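Local structure of quinoline 2-oxidoreductase large subunit (Pseudomonas putida, 1T3Q) at residues 52-57 / 361-366; 112-117 / 324-329; 346-351 / 380-385; 396-401 / 428-433; 569-574 / 603-608. The protein carries the molybdenum and pterin cytosine dinucleotide site of a molybdenum hydroxylase that probably oxidises quinoline at its 2-position. All coordinates share one frame; numbering follows the deposited sequence.

Contact 1: 52-57 / 361-366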
# COMPACT_ATOMS: atom_id res chain seq x y z
N PHE B 52 36.51 16.85 3.54
CA PHE B 52 37.89 16.38 3.60
C PHE B 52 38.02 14.87 3.47
O PHE B 52 37.15 14.13 3.93
CB PHE B 52 38.54 16.82 4.92
CG PHE B 52 38.57 18.30 5.13
CD1 PHE B 52 37.72 18.91 6.05
CD2 PHE B 52 39.43 19.10 4.38
CE1 PHE B 52 37.73 20.29 6.23
CE2 PHE B 52 39.45 20.49 4.55
CZ PHE B 52 38.59 21.08 5.47
N ALA B 53 39.11 14.43 2.86
CA ALA B 53 39.37 13.01 2.66
C ALA B 53 39.62 12.31 3.99
O ALA B 53 39.23 11.16 4.17
CB ALA B 53 40.57 12.83 1.73
N HIS B 54 40.27 13.01 4.92
CA HIS B 54 40.56 12.44 6.23
C HIS B 54 40.68 13.59 7.22
O HIS B 54 41.55 14.45 7.07
CB HIS B 54 41.86 11.65 6.19
CG HIS B 54 42.07 10.77 7.38
ND1 HIS B 54 43.30 10.23 7.71
CD2 HIS B 54 41.20 10.31 8.31
CE1 HIS B 54 43.17 9.48 8.79
NE2 HIS B 54 41.91 9.51 9.18
N ALA B 55 39.81 13.61 8.22
CA ALA B 55 39.84 14.70 9.19
C ALA B 55 39.19 14.35 10.51
O ALA B 55 38.25 13.57 10.57
CB ALA B 55 39.16 15.93 8.60
N ARG B 56 39.71 14.95 11.57
CA ARG B 56 39.15 14.74 12.89
C ARG B 56 38.01 15.75 13.00
O ARG B 56 38.12 16.87 12.52
CB ARG B 56 40.20 15.01 13.97
CG ARG B 56 39.73 14.71 15.38
CD ARG B 56 40.88 14.84 16.37
NE ARG B 56 41.23 16.23 16.66
CZ ARG B 56 40.54 17.01 17.48
NH1 ARG B 56 40.92 18.26 17.68
NH2 ARG B 56 39.46 16.55 18.09
N ILE B 57 36.91 15.33 13.61
CA ILE B 57 35.78 16.23 13.79
C ILE B 57 35.91 16.82 15.19
O ILE B 57 35.58 16.18 16.18
CB ILE B 57 34.44 15.48 13.67
CG1 ILE B 57 34.33 14.84 12.28
CG2 ILE B 57 33.28 16.44 13.89
CD1 ILE B 57 33.08 14.00 12.08
N ALA B 361 43.15 -0.07 1.64
CA ALA B 361 42.23 0.98 2.06
C ALA B 361 42.80 2.33 1.67
O ALA B 361 44.01 2.57 1.79
CB ALA B 361 42.00 0.91 3.56
N THR B 362 41.94 3.21 1.19
CA THR B 362 42.32 4.56 0.79
C THR B 362 41.22 5.47 1.31
O THR B 362 40.13 5.00 1.63
CB THR B 362 42.41 4.71 -0.74
OG1 THR B 362 41.14 4.39 -1.32
CG2 THR B 362 43.47 3.77 -1.32
N ASN B 363 41.49 6.76 1.42
CA ASN B 363 40.48 7.67 1.91
C ASN B 363 39.57 8.15 0.77
O ASN B 363 39.61 9.30 0.35
CB ASN B 363 41.13 8.84 2.64
CG ASN B 363 41.74 8.42 3.97
OD1 ASN B 363 42.96 8.42 4.14
ND2 ASN B 363 40.89 8.02 4.91
N LYS B 364 38.77 7.21 0.27
CA LYS B 364 37.83 7.45 -0.82
C LYS B 364 36.59 6.66 -0.46
O LYS B 364 36.61 5.87 0.48
CB LYS B 364 38.41 6.94 -2.13
CG LYS B 364 39.74 7.56 -2.50
CD LYS B 364 40.34 6.90 -3.73
CE LYS B 364 41.71 7.49 -4.03
NZ LYS B 364 42.33 6.92 -5.25
N CYS B 365 35.50 6.84 -1.20
CA CYS B 365 34.32 6.07 -0.85
C CYS B 365 34.67 4.61 -1.15
O CYS B 365 35.51 4.31 -2.00
CB CYS B 365 33.11 6.51 -1.66
SG CYS B 365 33.10 5.92 -3.33
N PRO B 366 34.05 3.68 -0.42
CA PRO B 366 34.35 2.27 -0.65
C PRO B 366 34.13 1.79 -2.08
O PRO B 366 33.21 2.22 -2.77
CB PRO B 366 33.45 1.54 0.36
CG PRO B 366 32.45 2.56 0.80
CD PRO B 366 33.19 3.85 0.76

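Contact 2: 112-117 / 324-329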
# COMPACT_ATOMS: atom_id res chain seq x y z
N VAL B 112 35.95 12.13 1.44
CA VAL B 112 35.11 13.25 1.04
C VAL B 112 33.77 12.67 0.63
O VAL B 112 33.71 11.80 -0.24
CB VAL B 112 35.73 14.01 -0.16
CG1 VAL B 112 34.77 15.09 -0.64
CG2 VAL B 112 37.05 14.62 0.25
N GLY B 113 32.71 13.15 1.26
CA GLY B 113 31.38 12.66 0.95
C GLY B 113 30.76 11.84 2.06
O GLY B 113 29.55 11.58 2.03
N GLU B 114 31.55 11.43 3.05
CA GLU B 114 31.00 10.64 4.15
C GLU B 114 30.01 11.53 4.90
O GLU B 114 30.24 12.72 5.06
CB GLU B 114 32.10 10.17 5.10
CG GLU B 114 31.64 9.15 6.13
CD GLU B 114 32.79 8.53 6.90
OE1 GLU B 114 32.64 7.37 7.36
OE2 GLU B 114 33.85 9.19 7.04
N ILE B 115 28.91 10.95 5.36
CA ILE B 115 27.90 11.72 6.07
C ILE B 115 28.37 12.07 7.48
O ILE B 115 28.87 11.21 8.20
CB ILE B 115 26.57 10.94 6.15
CG1 ILE B 115 26.17 10.45 4.76
CG2 ILE B 115 25.48 11.83 6.73
CD1 ILE B 115 24.99 9.49 4.76
N VAL B 116 28.21 13.33 7.87
CA VAL B 116 28.61 13.76 9.21
C VAL B 116 27.40 14.21 10.01
O VAL B 116 27.45 14.31 11.24
CB VAL B 116 29.65 14.90 9.15
CG1 VAL B 116 30.86 14.46 8.35
CG2 VAL B 116 29.03 16.15 8.56
N ALA B 117 26.30 14.47 9.31
CA ALA B 117 25.06 14.89 9.95
C ALA B 117 23.89 14.73 9.01
O ALA B 117 24.04 14.85 7.79
CB ALA B 117 25.17 16.35 10.41
N GLY B 324 39.09 2.03 -1.06
CA GLY B 324 38.34 3.04 -0.35
C GLY B 324 38.51 2.85 1.15
O GLY B 324 39.25 1.97 1.59
N ALA B 325 37.78 3.65 1.92
CA ALA B 325 37.87 3.66 3.37
C ALA B 325 37.33 2.46 4.13
O ALA B 325 37.82 2.16 5.22
CB ALA B 325 37.21 4.93 3.91
N TYR B 326 36.32 1.78 3.58
CA TYR B 326 35.72 0.63 4.23
C TYR B 326 35.41 -0.48 3.23
O TYR B 326 35.57 -0.30 2.02
CB TYR B 326 34.39 1.02 4.89
CG TYR B 326 34.43 2.25 5.77
CD1 TYR B 326 34.91 2.17 7.08
CD2 TYR B 326 33.98 3.49 5.30
CE1 TYR B 326 34.94 3.30 7.90
CE2 TYR B 326 34.01 4.62 6.11
CZ TYR B 326 34.49 4.52 7.42
OH TYR B 326 34.52 5.64 8.22
N ASN B 327 34.96 -1.61 3.76
CA ASN B 327 34.55 -2.73 2.92
C ASN B 327 33.06 -2.54 2.73
O ASN B 327 32.34 -2.32 3.70
CB ASN B 327 34.76 -4.07 3.63
CG ASN B 327 36.20 -4.51 3.67
OD1 ASN B 327 36.81 -4.58 4.74
ND2 ASN B 327 36.77 -4.82 2.51
N ASN B 328 32.59 -2.60 1.49
CA ASN B 328 31.16 -2.48 1.23
C ASN B 328 30.56 -3.79 1.71
O ASN B 328 31.26 -4.81 1.79
CB ASN B 328 30.90 -2.34 -0.27
CG ASN B 328 31.29 -3.59 -1.03
OD1 ASN B 328 32.34 -3.65 -1.66
ND2 ASN B 328 30.44 -4.61 -0.97
N LEU B 329 29.27 -3.79 2.02
CA LEU B 329 28.58 -5.01 2.43
C LEU B 329 27.62 -5.27 1.27
O LEU B 329 26.91 -4.37 0.85
CB LEU B 329 27.78 -4.77 3.71
CG LEU B 329 27.65 -5.83 4.82
CD1 LEU B 329 26.19 -6.00 5.17
CD2 LEU B 329 28.28 -7.16 4.41

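Contact 3: 346-351 / 380-385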
# COMPACT_ATOMS: atom_id res chain seq x y z
N GLY B 346 40.80 -17.39 -17.50
CA GLY B 346 39.66 -17.41 -18.39
C GLY B 346 39.44 -18.73 -19.11
O GLY B 346 39.30 -19.79 -18.51
N VAL B 347 39.45 -18.64 -20.43
CA VAL B 347 39.19 -19.76 -21.32
C VAL B 347 40.43 -20.53 -21.79
O VAL B 347 40.32 -21.51 -22.54
CB VAL B 347 38.41 -19.19 -22.54
CG1 VAL B 347 39.20 -19.33 -23.81
CG2 VAL B 347 37.06 -19.81 -22.61
N TYR B 348 41.60 -20.13 -21.31
CA TYR B 348 42.86 -20.71 -21.76
C TYR B 348 43.58 -21.71 -20.87
O TYR B 348 43.38 -21.75 -19.66
CB TYR B 348 43.82 -19.57 -22.10
CG TYR B 348 43.17 -18.47 -22.91
CD1 TYR B 348 43.04 -18.58 -24.29
CD2 TYR B 348 42.66 -17.33 -22.29
CE1 TYR B 348 42.43 -17.57 -25.04
CE2 TYR B 348 42.04 -16.32 -23.02
CZ TYR B 348 41.93 -16.45 -24.39
OH TYR B 348 41.32 -15.45 -25.12
N LYS B 349 44.43 -22.51 -21.50
CA LYS B 349 45.24 -23.49 -20.81
C LYS B 349 46.63 -22.89 -20.59
O LYS B 349 47.38 -22.67 -21.54
CB LYS B 349 45.33 -24.78 -21.64
CG LYS B 349 43.98 -25.49 -21.80
CD LYS B 349 44.09 -26.84 -22.51
CE LYS B 349 44.40 -26.69 -23.99
NZ LYS B 349 44.42 -28.02 -24.68
N VAL B 350 46.94 -22.59 -19.33
CA VAL B 350 48.22 -22.00 -18.96
C VAL B 350 48.74 -22.86 -17.81
O VAL B 350 48.24 -22.79 -16.69
CB VAL B 350 48.05 -20.54 -18.47
CG1 VAL B 350 49.41 -19.91 -18.23
CG2 VAL B 350 47.26 -19.73 -19.49
N PRO B 351 49.77 -23.68 -18.07
CA PRO B 351 50.37 -24.58 -17.08
C PRO B 351 51.04 -23.98 -15.84
O PRO B 351 50.99 -24.58 -14.77
CB PRO B 351 51.34 -25.41 -17.92
CG PRO B 351 51.81 -24.42 -18.93
CD PRO B 351 50.53 -23.72 -19.34
N ILE B 380 40.71 -7.30 -19.67
CA ILE B 380 41.34 -6.27 -20.49
C ILE B 380 42.83 -6.54 -20.66
O ILE B 380 43.36 -6.57 -21.77
CB ILE B 380 41.17 -4.85 -19.87
CG1 ILE B 380 39.72 -4.39 -19.99
CG2 ILE B 380 42.11 -3.86 -20.56
CD1 ILE B 380 39.44 -3.10 -19.23
N ALA B 381 43.51 -6.74 -19.53
CA ALA B 381 44.95 -6.98 -19.53
C ALA B 381 45.37 -8.23 -20.31
O ALA B 381 46.26 -8.16 -21.16
CB ALA B 381 45.45 -7.07 -18.09
N ARG B 382 44.74 -9.36 -20.03
CA ARG B 382 45.10 -10.61 -20.70
C ARG B 382 44.80 -10.59 -22.20
O ARG B 382 45.65 -10.93 -23.01
CB ARG B 382 44.38 -11.80 -20.06
CG ARG B 382 44.92 -13.16 -20.52
CD ARG B 382 43.96 -14.28 -20.16
NE ARG B 382 42.63 -14.01 -20.70
CZ ARG B 382 41.58 -13.68 -19.96
NH1 ARG B 382 40.41 -13.44 -20.55
NH2 ARG B 382 41.68 -13.62 -18.64
N GLU B 383 43.58 -10.20 -22.57
CA GLU B 383 43.22 -10.18 -23.98
C GLU B 383 44.10 -9.21 -24.76
O GLU B 383 44.44 -9.47 -25.92
CB GLU B 383 41.75 -9.83 -24.15
CG GLU B 383 40.79 -10.86 -23.55
CD GLU B 383 40.95 -12.26 -24.15
OE1 GLU B 383 41.36 -13.19 -23.42
OE2 GLU B 383 40.68 -12.42 -25.36
N THR B 384 44.47 -8.10 -24.14
CA THR B 384 45.33 -7.12 -24.81
C THR B 384 46.73 -7.70 -25.01
O THR B 384 47.34 -7.49 -26.06
CB THR B 384 45.42 -5.81 -23.99
OG1 THR B 384 44.14 -5.16 -24.00
CG2 THR B 384 46.46 -4.87 -24.59
N LEU B 385 47.23 -8.43 -24.02
CA LEU B 385 48.55 -9.04 -24.13
C LEU B 385 48.53 -10.19 -25.13
O LEU B 385 49.50 -10.42 -25.85
CB LEU B 385 49.01 -9.54 -22.76
CG LEU B 385 49.36 -8.45 -21.74
CD1 LEU B 385 49.80 -9.09 -20.43
CD2 LEU B 385 50.46 -7.57 -22.29

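Contact 4: 396-401 / 428-433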
# COMPACT_ATOMS: atom_id res chain seq x y z
N SER B 396 47.16 -14.44 -36.34
CA SER B 396 45.96 -13.62 -36.20
C SER B 396 45.55 -13.77 -34.75
O SER B 396 45.89 -14.75 -34.09
CB SER B 396 44.84 -14.14 -37.10
OG SER B 396 44.13 -15.18 -36.46
N PRO B 397 44.82 -12.78 -34.21
CA PRO B 397 44.38 -12.87 -32.81
C PRO B 397 43.47 -14.07 -32.58
O PRO B 397 43.36 -14.58 -31.47
CB PRO B 397 43.68 -11.53 -32.58
CG PRO B 397 43.19 -11.15 -33.95
CD PRO B 397 44.37 -11.51 -34.82
N PHE B 398 42.80 -14.52 -33.64
CA PHE B 398 41.91 -15.66 -33.53
C PHE B 398 42.72 -16.96 -33.47
O PHE B 398 42.39 -17.86 -32.70
CB PHE B 398 40.94 -15.71 -34.71
CG PHE B 398 40.15 -14.46 -34.89
CD1 PHE B 398 40.56 -13.48 -35.80
CD2 PHE B 398 39.02 -14.23 -34.13
CE1 PHE B 398 39.85 -12.28 -35.93
CE2 PHE B 398 38.30 -13.03 -34.26
CZ PHE B 398 38.72 -12.06 -35.16
N GLU B 399 43.77 -17.03 -34.27
CA GLU B 399 44.61 -18.23 -34.33
C GLU B 399 45.38 -18.49 -33.04
O GLU B 399 45.46 -19.62 -32.58
CB GLU B 399 45.58 -18.13 -35.51
CG GLU B 399 46.54 -19.32 -35.68
CD GLU B 399 45.82 -20.66 -35.79
OE1 GLU B 399 44.73 -20.72 -36.39
OE2 GLU B 399 46.36 -21.66 -35.27
N ILE B 400 45.96 -17.45 -32.44
CA ILE B 400 46.71 -17.67 -31.21
C ILE B 400 45.78 -18.18 -30.10
O ILE B 400 46.20 -18.94 -29.23
CB ILE B 400 47.45 -16.40 -30.73
CG1 ILE B 400 48.48 -16.78 -29.66
CG2 ILE B 400 46.46 -15.37 -30.19
CD1 ILE B 400 49.47 -15.68 -29.34
N ARG B 401 44.51 -17.77 -30.15
CA ARG B 401 43.55 -18.23 -29.15
C ARG B 401 43.16 -19.69 -29.38
O ARG B 401 43.00 -20.44 -28.43
CB ARG B 401 42.31 -17.31 -29.15
CG ARG B 401 42.60 -15.96 -28.50
CD ARG B 401 41.41 -15.01 -28.59
NE ARG B 401 41.60 -13.78 -27.81
CZ ARG B 401 42.39 -12.77 -28.17
NH1 ARG B 401 43.07 -12.81 -29.30
NH2 ARG B 401 42.47 -11.70 -27.38
N GLN B 428 34.33 -22.75 -30.94
CA GLN B 428 33.33 -22.32 -31.90
C GLN B 428 33.08 -20.82 -31.84
O GLN B 428 32.76 -20.19 -32.85
CB GLN B 428 32.02 -23.09 -31.70
CG GLN B 428 30.90 -22.66 -32.63
CD GLN B 428 29.75 -23.65 -32.69
OE1 GLN B 428 29.48 -24.37 -31.72
NE2 GLN B 428 29.07 -23.69 -33.83
N THR B 429 33.25 -20.23 -30.66
CA THR B 429 33.06 -18.78 -30.51
C THR B 429 34.15 -18.03 -31.28
O THR B 429 33.87 -17.06 -31.99
CB THR B 429 33.10 -18.36 -29.03
OG1 THR B 429 31.89 -18.78 -28.39
CG2 THR B 429 33.23 -16.85 -28.91
N ILE B 430 35.39 -18.47 -31.14
CA ILE B 430 36.51 -17.84 -31.83
C ILE B 430 36.28 -17.88 -33.34
O ILE B 430 36.46 -16.87 -34.03
CB ILE B 430 37.83 -18.57 -31.51
CG1 ILE B 430 38.12 -18.49 -30.01
CG2 ILE B 430 38.96 -17.97 -32.33
CD1 ILE B 430 39.32 -19.32 -29.57
N ASN B 431 35.87 -19.04 -33.85
CA ASN B 431 35.62 -19.22 -35.28
C ASN B 431 34.46 -18.38 -35.79
O ASN B 431 34.54 -17.78 -36.86
CB ASN B 431 35.37 -20.70 -35.58
CG ASN B 431 36.61 -21.55 -35.41
OD1 ASN B 431 36.52 -22.77 -35.22
ND2 ASN B 431 37.77 -20.92 -35.49
N LEU B 432 33.38 -18.34 -35.02
CA LEU B 432 32.19 -17.58 -35.40
C LEU B 432 32.51 -16.08 -35.40
O LEU B 432 32.11 -15.34 -36.30
CB LEU B 432 31.04 -17.86 -34.43
CG LEU B 432 29.60 -17.81 -34.96
CD1 LEU B 432 28.66 -17.60 -33.79
CD2 LEU B 432 29.42 -16.70 -35.98
N LEU B 433 33.22 -15.65 -34.37
CA LEU B 433 33.59 -14.25 -34.23
C LEU B 433 34.44 -13.82 -35.43
O LEU B 433 34.22 -12.75 -36.00
CB LEU B 433 34.37 -14.05 -32.92
CG LEU B 433 34.58 -12.63 -32.40
CD1 LEU B 433 33.24 -11.92 -32.26
CD2 LEU B 433 35.30 -12.69 -31.05

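Contact 5: 569-574 / 603-608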
# COMPACT_ATOMS: atom_id res chain seq x y z
N LYS B 569 -0.30 -34.35 -10.95
CA LYS B 569 -0.11 -35.60 -11.68
C LYS B 569 -0.69 -36.78 -10.91
O LYS B 569 -1.28 -37.69 -11.49
CB LYS B 569 1.39 -35.83 -11.95
CG LYS B 569 1.98 -34.86 -12.97
CD LYS B 569 3.51 -34.80 -12.89
CE LYS B 569 4.16 -36.13 -13.24
NZ LYS B 569 5.65 -36.06 -13.16
N GLN B 570 -0.54 -36.76 -9.59
CA GLN B 570 -1.06 -37.82 -8.73
C GLN B 570 -2.58 -37.88 -8.79
O GLN B 570 -3.17 -38.96 -8.85
CB GLN B 570 -0.63 -37.60 -7.28
CG GLN B 570 0.87 -37.63 -7.10
CD GLN B 570 1.29 -37.28 -5.68
OE1 GLN B 570 2.47 -37.15 -5.40
NE2 GLN B 570 0.31 -37.13 -4.80
N LEU B 571 -3.22 -36.72 -8.75
CA LEU B 571 -4.67 -36.66 -8.80
C LEU B 571 -5.15 -37.08 -10.19
O LEU B 571 -6.13 -37.81 -10.32
CB LEU B 571 -5.16 -35.25 -8.48
CG LEU B 571 -6.67 -35.05 -8.53
CD1 LEU B 571 -7.34 -36.02 -7.58
CD2 LEU B 571 -7.02 -33.61 -8.16
N ALA B 572 -4.47 -36.59 -11.22
CA ALA B 572 -4.84 -36.91 -12.59
C ALA B 572 -4.67 -38.41 -12.86
O ALA B 572 -5.51 -39.03 -13.50
CB ALA B 572 -3.99 -36.10 -13.55
N GLY B 573 -3.57 -38.97 -12.37
CA GLY B 573 -3.32 -40.38 -12.58
C GLY B 573 -4.38 -41.23 -11.90
O GLY B 573 -4.77 -42.29 -12.40
N HIS B 574 -4.86 -40.75 -10.76
CA HIS B 574 -5.89 -41.45 -10.00
C HIS B 574 -7.19 -41.49 -10.80
O HIS B 574 -7.85 -42.53 -10.88
CB HIS B 574 -6.12 -40.75 -8.66
CG HIS B 574 -7.15 -41.40 -7.80
ND1 HIS B 574 -7.00 -42.66 -7.28
CD2 HIS B 574 -8.36 -40.95 -7.37
CE1 HIS B 574 -8.06 -42.97 -6.56
NE2 HIS B 574 -8.90 -41.95 -6.60
N ALA B 603 -7.32 -27.03 -15.71
CA ALA B 603 -8.27 -26.38 -14.82
C ALA B 603 -9.22 -27.37 -14.15
O ALA B 603 -9.64 -27.16 -13.01
CB ALA B 603 -9.06 -25.32 -15.58
N GLU B 604 -9.57 -28.44 -14.85
CA GLU B 604 -10.49 -29.42 -14.28
C GLU B 604 -9.82 -30.24 -13.17
O GLU B 604 -10.45 -30.53 -12.15
CB GLU B 604 -11.02 -30.36 -15.37
CG GLU B 604 -12.04 -31.38 -14.84
CD GLU B 604 -12.63 -32.25 -15.94
OE1 GLU B 604 -13.45 -33.13 -15.61
OE2 GLU B 604 -12.28 -32.05 -17.12
N VAL B 605 -8.56 -30.62 -13.37
CA VAL B 605 -7.85 -31.39 -12.35
C VAL B 605 -7.65 -30.50 -11.13
O VAL B 605 -7.91 -30.91 -10.00
CB VAL B 605 -6.47 -31.86 -12.85
CG1 VAL B 605 -5.78 -32.70 -11.77
CG2 VAL B 605 -6.62 -32.67 -14.13
N VAL B 606 -7.17 -29.28 -11.36
CA VAL B 606 -6.94 -28.33 -10.28
C VAL B 606 -8.25 -28.07 -9.55
O VAL B 606 -8.29 -28.03 -8.32
CB VAL B 606 -6.37 -27.01 -10.83
CG1 VAL B 606 -6.30 -25.95 -9.71
CG2 VAL B 606 -4.98 -27.26 -11.40
N GLY B 607 -9.33 -27.90 -10.31
CA GLY B 607 -10.63 -27.66 -9.70
C GLY B 607 -10.97 -28.76 -8.71
O GLY B 607 -11.43 -28.50 -7.60
N ALA B 608 -10.73 -30.01 -9.12
CA ALA B 608 -11.00 -31.16 -8.27
C ALA B 608 -10.06 -31.21 -7.06
O ALA B 608 -10.47 -31.62 -5.98
CB ALA B 608 -10.87 -32.46 -9.09

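Contact 1: 52-57 / 361-366
Asn363 meets Ala53 and His54 in a buried contact in which Asn363 is the middle residue of an inverse gamma turn. The turn lies in the loop between strand 352-360 and helix 375-393. Ala53 and His54 sit in the loop just before strand 55-61, in the part of the chain assigned to the a/b hammerhead family. The Asn363 side chain can be followed outward. Asn363 CB rests 3.4 Å from the carbonyl oxygen Ala53 O. The methyl Ala53 CB is 4.1 Å from Asn363 CB. Asn363 CG stays close to the same oxygen and comes 3.9 Å from His54 CB. The amide group then reaches one face of the His54 imidazole. Amide and ring planes are only 22° apart, and Asn363 ND2 stands 3.8 Å above the ring plane, displaced toward its rim. Asn363 CG is anti to its own carbonyl carbon (chi1 -71°), which sends the amide along this course. No hydrogen bond joins the two segments; the amide and His54 ND1 bond to neighbours instead. Asn363 OD1 accepts from Val144 N, and ND2 donates to the carbonyls of Ala157 and Arg110. His54 ND1 is bonded to Pro142 O. With an alanine here in place of Asn363, the Val144 amide and the carbonyls of Ala157 and Arg110 would probably lose their partner, and the packing over the imidazole face would go too. The packing is thus a polar group held over a ring by bonds to third parties. On the amide's other arm, Asn363 OD1 ends 4.0 Å from His54 ND1.

Contact 2: 112-117 / 324-329
The phenol ring of Tyr326 takes Glu114 OE1 at its edge, close to the ring plane, and carries the CB of its neighbour Ala325 over one face. The carboxylate of Glu114 is turned 58° from the ring plane, and the two side chains meet at about a right angle. Tyr326 OH donates to Glu114 OE1 across 2.7 Å, entering on the syn lone pair, the side of the other carboxylate oxygen. OE1 also lies 3.3 Å from the ring carbon Tyr326 CE2. With CG anti to the backbone N (chi1 -170°) and the chain extended beyond it, Glu114 reaches out to the Tyr326 ring; together they bridge backbones whose nearest CA atoms, those of Glu114 and Ala325, are 9.8 Å apart. Glu114 stands just before strand 115-121, where Val116 and Ala117 form a classic beta bulge opposite Leu48. The bond joins the hammerhead family region to the loop after strand 312-322. Arg110 serves both partners: its backbone N bonds Glu114 OE2 and its NH2 bonds Tyr326 OH. The buried carboxylate therefore has a partner on each oxygen, and the nearby guanidinium would probably favour its charged form and polarise the phenol O-H.

Contact 3: 346-351 / 380-385
Glu383 OE1 is gripped by three donors: Tyr348 OH, Arg382 NE and Arg382 NH1. The tyrosine bond is the shortest, with Tyr348 OH 2.8 Å from Glu383 OE1 on the syn lone pair. Ring and carboxylate are nearly coplanar, 16° apart. Arg382 comes from the other side of the oxygen. It approaches side-on, with NE 3.1 Å and NH1 3.0 Å from Glu383 OE1, so both nitrogens meet the same oxygen. The oxygen lies near the guanidinium plane. NE reaches it on the anti lone pair, while NH1 meets it on the anti side but out of the carboxylate plane. This salt bridge links consecutive residues of helix 375-393. Tyr348 belongs to the loop between helix 337-342 and strand 352-360, so its hydroxyl ties that loop to the helix within the molybdopterin-binding family region. Glu383 folds back at chi2 (-60°) to bring its carboxylate to the phenol. Its second oxygen, OE2, is bridged to Arg401 and accepts from Val462 N. Arg382 has further partners in Gln379 OE1, at NH1, and Ile344 O, at NH2. Its guanidinium is turned 48° from the Tyr348 ring, and NE lies 3.3 Å from Tyr348 CE2 at the ring edge. One face of that ring is covered by Val347 CG1, centred 3.8 Å above it. Gly346 lies over a face of the guanidinium. Its positive phi suits glycine, and a CB there would be only 3.1 Å from Arg382 NH1.

Contact 4: 396-401 / 428-433
Phe398 and Ile430 lie alongside each other, each side chain directed back past the other. Phe398 CB touches Ile430 CG2 at 3.8 Å, and the same methyl sits 3.5 Å from the carbonyl oxygen Phe398 O. Phe398 CG is anti to its carbonyl carbon (chi1 -55°), which carries the ring on toward Leu433. The leucine crosses it at about a right angle, with Phe398 CE2 4.2 Å from Leu433 CG. The other branch of the isoleucine goes elsewhere: Ile430 CD1 presses on Arg401 CB at 3.6 Å. A glycine at Phe398 would probably open a gap beside Ile430 and Leu433 and leave their side chains freer to shift. Only the root of Arg401 takes part in this packing. Its chain extends away, and Arg401 NH1 donates to Pro397 O over 2.8 Å, from above the carbonyl plane; it also bridges to Asp387. Ser396 caps the start of its helix, with OG accepting from Glu399 N at 2.9 Å and more weakly from Phe398 N. Val460 of strand 454-467 touches Phe398 and Arg401, while Leu433 rests on Phe661 and Val663 of strand 655-665. The axes of 397-401 and 428-433 run 169° apart in direction and 9.9 Å from each other. This is an antiparallel helix pair packed against a mixed beta sheet.

Contact 5: 569-574 / 603-608
Leu571 and Val605 interlock where two helices cross almost perpendicularly, an apolar helix-helix packing. The axes of 569-574 and 603-608 make an angle of 99° and come within 9.7 Å. The main bump is the branched end of Leu571. Its CD2 methyl enters a shallow hollow on the other helix. One wall of the hollow is Val605, and the other is Ala608, one turn further on. The floor is backbone, with Leu571 CD2 only 3.4 Å from Val605 O. On the valine side, Leu571 CD2 lies 3.9 Å from Val605 CG1. Across the hollow it is 4.1 Å from Ala608 CB. That small methyl leaves room for the leucine tip to sit close to the backbone. Leu571 has CG anti to its backbone N (chi1 178°), which points the branch at the neighbouring helix. Val605 answers with a bump of its own. Its CG1 pushes back beside the branch point of Leu571, 4.1 Å from Leu571 CG, and the leucine and valine point opposite ways as they pass. The same methyl then settles on Ala572, where the short side chain allows a close approach; the two segments have their nearest CA pair here, Ala572 and Val605. Val590 of strand 589-592 touches both Ala572 and Val605, and Pro617 packs on Leu571. The contact therefore joins the late part of long helix 549-576 to the short helix 602-611 with no hydrogen bond between the segments. Ala572 CB stands 4.2 Å from Val605 CG1.

How the contacts relate
All five contacts are largely buried, but their chemistry differs. Contacts 1 and 2 adjoin, with centres 7 Å apart, and both join the hammerhead family region to loops of the molybdopterin-binding region. Their polar groups share Arg110 as a partner. Contact 2 is tied by a direct hydrogen bond, while contact 1 has none across its segments. Backbone pairs between 324-329 and 361-366 bring the two loops together. Contacts 3 and 4 also touch, through the Glu383-Arg401 salt bridge, and use successive helices, 375-393 and 397-402. Contact 3 is polar, whereas contact 4 is mainly apolar. Contact 5 is apolar too, but its helices cross steeply. Its centre lies about 42 Å from the chain's centre.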